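Local coordinates for QdtA (Thermoanaerobacterium thermosaccharolyticum, PDB 4ZU5), which belongs to the WxcM-like family of the cupin clan, small beta-sandwich proteins whose two sheets pack face to face, and holds thymidine in this crystal, at residues 8-13 against 57-62; 67-72 against 87-92. One frame throughout, in Å; residues are numbered along the deposited sequence.

Contact 1: 8-13 against 57-62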
loop_
_atom_site.group_PDB
_atom_site.type_symbol
_atom_site.label_atom_id
_atom_site.label_comp_id
_atom_site.label_asym_id
_atom_site.label_seq_id
_atom_site.Cartn_x
_atom_site.Cartn_y
_atom_site.Cartn_z
ATOM N N ILE A 8 4.599 -1.985 14.592
ATOM C CA ILE A 8 4.104 -0.642 14.637
ATOM C C ILE A 8 2.588 -0.633 14.494
ATOM O O ILE A 8 2.040 -1.349 13.659
ATOM C CB ILE A 8 4.683 0.156 13.483
ATOM C CG1 ILE A 8 6.156 0.460 13.713
ATOM C CG2 ILE A 8 3.981 1.507 13.404
ATOM C CD1 ILE A 8 6.678 1.141 12.441
ATOM N N LYS A 9 1.922 0.143 15.322
ATOM C CA LYS A 9 0.473 0.146 15.324
ATOM C C LYS A 9 -0.001 1.405 14.656
ATOM O O LYS A 9 0.440 2.501 14.948
ATOM C CB LYS A 9 -0.087 0.016 16.762
ATOM C CG LYS A 9 -1.614 0.037 16.876
ATOM C CD LYS A 9 -2.134 -1.347 16.521
ATOM C CE LYS A 9 -3.615 -1.494 16.787
ATOM N NZ LYS A 9 -4.333 -0.632 15.839
ATOM N N PHE A 10 -0.907 1.239 13.710
ATOM C CA PHE A 10 -1.512 2.334 12.986
ATOM C C PHE A 10 -2.935 2.582 13.498
ATOM O O PHE A 10 -3.499 1.736 14.178
ATOM C CB PHE A 10 -1.514 1.982 11.485
ATOM C CG PHE A 10 -0.147 1.721 10.933
ATOM C CD1 PHE A 10 0.137 0.543 10.261
ATOM C CD2 PHE A 10 0.858 2.636 11.095
ATOM C CE1 PHE A 10 1.402 0.296 9.740
ATOM C CE2 PHE A 10 2.138 2.400 10.612
ATOM C CZ PHE A 10 2.416 1.232 9.935
ATOM N N LYS A 11 -3.469 3.757 13.160
ATOM C CA LYS A 11 -4.847 4.115 13.375
ATOM C C LYS A 11 -5.705 3.209 12.496
ATOM O O LYS A 11 -5.392 2.963 11.323
ATOM C CB LYS A 11 -5.026 5.570 12.962
ATOM C CG LYS A 11 -6.282 6.210 13.519
ATOM C CD LYS A 11 -6.262 7.738 13.403
ATOM C CE LYS A 11 -7.491 8.323 14.112
ATOM N NZ LYS A 11 -7.675 9.800 13.951
ATOM N N ASP A 12 -6.789 2.689 13.073
ATOM C CA ASP A 12 -7.824 1.930 12.353
ATOM C C ASP A 12 -9.150 2.673 12.490
ATOM O O ASP A 12 -9.775 2.604 13.539
ATOM C CB ASP A 12 -7.964 0.544 12.970
ATOM C CG ASP A 12 -9.042 -0.287 12.296
ATOM O OD1 ASP A 12 -9.557 0.133 11.247
ATOM O OD2 ASP A 12 -9.360 -1.369 12.814
ATOM N N ILE A 13 -9.540 3.442 11.488
ATOM C CA ILE A 13 -10.801 4.155 11.512
ATOM C C ILE A 13 -11.910 3.194 11.098
ATOM O O ILE A 13 -12.008 2.793 9.939
ATOM C CB ILE A 13 -10.707 5.360 10.597
ATOM C CG1 ILE A 13 -9.653 6.310 11.174
ATOM C CG2 ILE A 13 -12.068 6.022 10.400
ATOM C CD1 ILE A 13 -9.405 7.516 10.312
ATOM N N HIS A 57 15.071 0.529 4.793
ATOM C CA HIS A 57 14.173 0.359 5.929
ATOM C C HIS A 57 12.837 0.108 5.250
ATOM O O HIS A 57 12.567 0.678 4.195
ATOM C CB HIS A 57 14.164 1.608 6.829
ATOM C CG HIS A 57 15.474 1.891 7.498
ATOM N ND1 HIS A 57 15.734 1.607 8.823
ATOM C CD2 HIS A 57 16.584 2.504 7.027
ATOM C CE1 HIS A 57 16.989 1.930 9.104
ATOM N NE2 HIS A 57 17.528 2.462 8.021
ATOM N N GLN A 58 12.063 -0.819 5.807
ATOM C CA GLN A 58 10.812 -1.260 5.237
ATOM C C GLN A 58 9.815 -1.457 6.349
ATOM O O GLN A 58 10.202 -1.743 7.494
ATOM C CB GLN A 58 11.051 -2.647 4.639
ATOM C CG GLN A 58 11.905 -2.633 3.395
ATOM C CD GLN A 58 11.791 -3.968 2.656
ATOM O OE1 GLN A 58 11.675 -5.029 3.258
ATOM N NE2 GLN A 58 11.766 -3.899 1.346
ATOM N N VAL A 59 8.542 -1.392 5.986
ATOM C CA VAL A 59 7.445 -1.814 6.827
ATOM C C VAL A 59 6.581 -2.741 6.012
ATOM O O VAL A 59 6.125 -2.389 4.952
ATOM C CB VAL A 59 6.657 -0.602 7.315
ATOM C CG1 VAL A 59 5.370 -0.976 8.020
ATOM C CG2 VAL A 59 7.527 0.214 8.282
ATOM N N LEU A 60 6.299 -3.902 6.570
ATOM C CA LEU A 60 5.441 -4.882 5.922
ATOM C C LEU A 60 4.066 -4.874 6.571
ATOM O O LEU A 60 3.938 -4.828 7.806
ATOM C CB LEU A 60 6.046 -6.292 6.054
ATOM C CG LEU A 60 7.169 -6.729 5.111
ATOM C CD1 LEU A 60 8.336 -5.741 5.082
ATOM C CD2 LEU A 60 7.714 -8.107 5.452
ATOM N N ILE A 61 3.023 -4.993 5.772
ATOM C CA ILE A 61 1.644 -4.993 6.308
ATOM C C ILE A 61 0.782 -5.962 5.523
ATOM O O ILE A 61 0.781 -5.942 4.289
ATOM C CB ILE A 61 0.967 -3.583 6.191
ATOM C CG1 ILE A 61 1.935 -2.483 6.608
ATOM C CG2 ILE A 61 -0.338 -3.498 6.986
ATOM C CD1 ILE A 61 1.745 -1.192 5.851
ATOM N N CYS A 62 0.034 -6.793 6.238
ATOM C CA CYS A 62 -0.848 -7.769 5.584
ATOM C C CYS A 62 -2.257 -7.234 5.580
ATOM O O CYS A 62 -2.827 -6.987 6.653
ATOM C CB CYS A 62 -0.766 -9.092 6.314
ATOM S SG CYS A 62 -1.992 -10.213 5.597
#

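Contact 2: 67-72 against 87-92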
loop_
_atom_site.group_PDB
_atom_site.type_symbol
_atom_site.label_atom_id
_atom_site.label_comp_id
_atom_site.label_asym_id
_atom_site.label_seq_id
_atom_site.Cartn_x
_atom_site.Cartn_y
_atom_site.Cartn_z
ATOM N N VAL A 67 -0.149 -14.086 6.659
ATOM C CA VAL A 67 1.119 -14.483 6.112
ATOM C C VAL A 67 2.121 -14.476 7.273
ATOM O O VAL A 67 2.013 -13.677 8.209
ATOM C CB VAL A 67 1.635 -13.564 4.974
ATOM C CG1 VAL A 67 1.746 -12.113 5.460
ATOM C CG2 VAL A 67 2.967 -14.029 4.419
ATOM N N LYS A 68 3.073 -15.380 7.181
ATOM C CA LYS A 68 4.102 -15.555 8.190
ATOM C C LYS A 68 5.443 -15.067 7.696
ATOM O O LYS A 68 5.915 -15.381 6.578
ATOM C CB LYS A 68 4.151 -17.050 8.600
ATOM C CG LYS A 68 3.015 -17.474 9.526
ATOM C CD LYS A 68 3.114 -18.954 9.867
ATOM C CE LYS A 68 1.844 -19.454 10.512
ATOM N NZ LYS A 68 0.817 -19.645 9.464
ATOM N N ILE A 69 6.096 -14.264 8.545
ATOM C CA ILE A 69 7.364 -13.696 8.188
ATOM C C ILE A 69 8.399 -14.328 9.092
ATOM O O ILE A 69 8.309 -14.205 10.320
ATOM C CB ILE A 69 7.466 -12.174 8.449
ATOM C CG1 ILE A 69 6.259 -11.411 7.946
ATOM C CG2 ILE A 69 8.769 -11.657 7.882
ATOM C CD1 ILE A 69 5.861 -11.722 6.527
ATOM N N ARG A 70 9.348 -15.015 8.480
ATOM C CA ARG A 70 10.482 -15.578 9.226
ATOM C C ARG A 70 11.603 -14.558 9.179
ATOM O O ARG A 70 12.107 -14.239 8.117
ATOM C CB ARG A 70 10.925 -16.915 8.612
ATOM C CG ARG A 70 12.242 -17.493 9.127
ATOM C CD ARG A 70 12.616 -18.849 8.471
ATOM N NE ARG A 70 11.573 -19.862 8.626
ATOM C CZ ARG A 70 10.777 -20.304 7.658
ATOM N NH1 ARG A 70 10.866 -19.859 6.415
ATOM N NH2 ARG A 70 9.832 -21.164 7.947
ATOM N N LEU A 71 11.974 -14.041 10.349
ATOM C CA LEU A 71 13.023 -13.077 10.497
ATOM C C LEU A 71 14.212 -13.767 11.138
ATOM O O LEU A 71 14.069 -14.495 12.126
ATOM C CB LEU A 71 12.602 -11.932 11.424
ATOM C CG LEU A 71 11.270 -11.304 11.020
ATOM C CD1 LEU A 71 10.649 -10.539 12.182
ATOM C CD2 LEU A 71 11.537 -10.408 9.846
ATOM N N LYS A 72 15.391 -13.471 10.622
ATOM C CA LYS A 72 16.564 -13.985 11.282
ATOM C C LYS A 72 17.806 -13.135 11.175
ATOM O O LYS A 72 18.051 -12.430 10.201
ATOM C CB LYS A 72 16.783 -15.426 10.824
ATOM C CG LYS A 72 17.999 -15.719 9.991
ATOM C CD LYS A 72 17.669 -16.950 9.162
ATOM C CE LYS A 72 18.351 -18.203 9.695
ATOM N NZ LYS A 72 18.029 -19.274 8.714
ATOM N N VAL A 87 -1.512 -3.110 11.722
ATOM C CA VAL A 87 -0.202 -3.420 12.328
ATOM C C VAL A 87 0.853 -3.603 11.239
ATOM O O VAL A 87 0.687 -4.388 10.301
ATOM C CB VAL A 87 -0.266 -4.682 13.193
ATOM C CG1 VAL A 87 1.104 -5.154 13.647
ATOM C CG2 VAL A 87 -1.170 -4.421 14.392
ATOM N N GLY A 88 1.949 -2.859 11.350
ATOM C CA GLY A 88 3.062 -3.005 10.422
ATOM C C GLY A 88 4.274 -3.629 11.091
ATOM O O GLY A 88 4.519 -3.395 12.295
ATOM N N LEU A 89 5.059 -4.329 10.286
ATOM C CA LEU A 89 6.316 -4.925 10.746
ATOM C C LEU A 89 7.435 -4.116 10.130
ATOM O O LEU A 89 7.722 -4.197 8.933
ATOM C CB LEU A 89 6.395 -6.409 10.377
ATOM C CG LEU A 89 7.685 -7.139 10.768
ATOM C CD1 LEU A 89 7.692 -7.282 12.265
ATOM C CD2 LEU A 89 7.678 -8.495 10.097
ATOM N N TYR A 90 8.099 -3.360 10.987
ATOM C CA TYR A 90 9.294 -2.619 10.589
ATOM C C TYR A 90 10.469 -3.539 10.607
ATOM O O TYR A 90 10.721 -4.250 11.592
ATOM C CB TYR A 90 9.583 -1.515 11.600
ATOM C CG TYR A 90 10.947 -0.863 11.457
ATOM C CD1 TYR A 90 11.258 -0.054 10.383
ATOM C CD2 TYR A 90 11.960 -1.142 12.345
ATOM C CE1 TYR A 90 12.553 0.431 10.207
ATOM C CE2 TYR A 90 13.238 -0.642 12.187
ATOM C CZ TYR A 90 13.531 0.178 11.128
ATOM O OH TYR A 90 14.844 0.667 11.029
ATOM N N ILE A 91 11.224 -3.480 9.526
ATOM C CA ILE A 91 12.439 -4.263 9.408
ATOM C C ILE A 91 13.554 -3.375 8.942
ATOM O O ILE A 91 13.551 -2.907 7.832
ATOM C CB ILE A 91 12.314 -5.439 8.405
ATOM C CG1 ILE A 91 11.157 -6.343 8.796
ATOM C CG2 ILE A 91 13.616 -6.240 8.353
ATOM C CD1 ILE A 91 10.800 -7.384 7.748
ATOM N N GLY A 92 14.551 -3.222 9.792
ATOM C CA GLY A 92 15.733 -2.483 9.481
ATOM C C GLY A 92 16.844 -3.263 8.802
ATOM O O GLY A 92 16.606 -4.325 8.276
#

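Contact 1: 8-13 against 57-62
Ile8 and Phe10 meet Val59 and Ile61 on one face of a five-stranded antiparallel sheet of the cupin fold. Strands 5-9 and 58-64 are second neighbours in it: both run antiparallel to strand 87-91 between them, so the contact rests wholly on apolar side chains reaching across that middle strand. Ile8, near the end of its strand, starts the row by bringing its terminal CD1 to 4.3 Å from CG2 of Val59. Val59, beta-branched and so at ease in an extended strand, has two methyls close to the backbone: CG2 faces Ile8 and CG1 faces Phe10. Lys9, the next residue, turns to the other side of the strand, and its NZ donates a hydrogen bond to Phe10 O at 3.0 Å; Ser86 OG is a second partner of this ammonium group. With chi1 at -59°, CG of Phe10 lies beside the backbone N and the ring extends over Gly88 of the middle strand, its CE1 passing close to Gly88 CA. The lack of a side chain on Gly88 fits this close passage. At the far end of the ring, the edge at CZ meets Val59 CG1 nearly in the ring plane, 4.2 Å away, the two side chains approaching from opposite directions. Ile23 of strand 18-24 packs against both Phe10 and Ile61, as does Tyr38 of the second subunit, so this small apolar cluster is also part of the subunit interface. Ile61 supplies the end of its longer branch: CD1 comes obliquely toward the ring, 4.2 Å from Phe10 CE1.

Contact 2: 67-72 against 87-92
Between Ile69 and Leu71 on one strand and Leu89 and Ile91 on the other, the two segments place no flat group. The Tyr90 ring belongs to the reverse side of its strand, where Gly92 N stands 3.7 Å above one face, offset toward the rim, and Tyr90 OH is hydrogen-bonded to His57 ND1. What joins the two strands is aliphatic packing between the facing sheets of the sandwich; their axes approach to 10.8 Å and cross at only 25°, running in roughly the same direction. Leu89 is the central piece. Its chi1 of 178° sets CG opposite the backbone N, and chi2 of 71° then turns CD2 toward the facing sheet, 3.9 Å from Ile69 CG1 and 4.0 Å from Ile69 CG2. There the two side chains slide past each other, so one leucine methyl rests against both branches of the isoleucine. Leu71 instead meets Leu89 tip to tip through its CD1, while its other methyl, CD2, packs 3.8 Å from Ile91 CD1. A forked leucine thus suits this place, one prong for each partner. Alternation along the strand turns Lys68 and Arg70 the other way, where they form salt bridges with Asp101 and Glu98. Strand 67-73 is flanked in its sheet by strands 76-82 and 96-100; strand 87-91 lies between 5-9 and 58-64, and Val5 of strand 5-9 touches both Leu71 and Leu89.

From the N terminus, contact 1 closes first: 43 residues separate 8-13 from 57-62, and they hold strands 18-24, 35-40 and 47-53 and most of 13-15. Strand 58-64 is then followed directly by strand 67-73 of the other sheet, and contact 2 closes a shorter excursion of 14 residues through strand 76-82. The two closures stand in series, neither nested nor crossed. They converge on strand 87-91, whose backbone joins 5-9 through Ile8 N and Gly88 O, 2.7 Å apart. Contact 1 bridges this strand on one face of its sheet; contact 2 uses the opposite face to tie it to the second sheet.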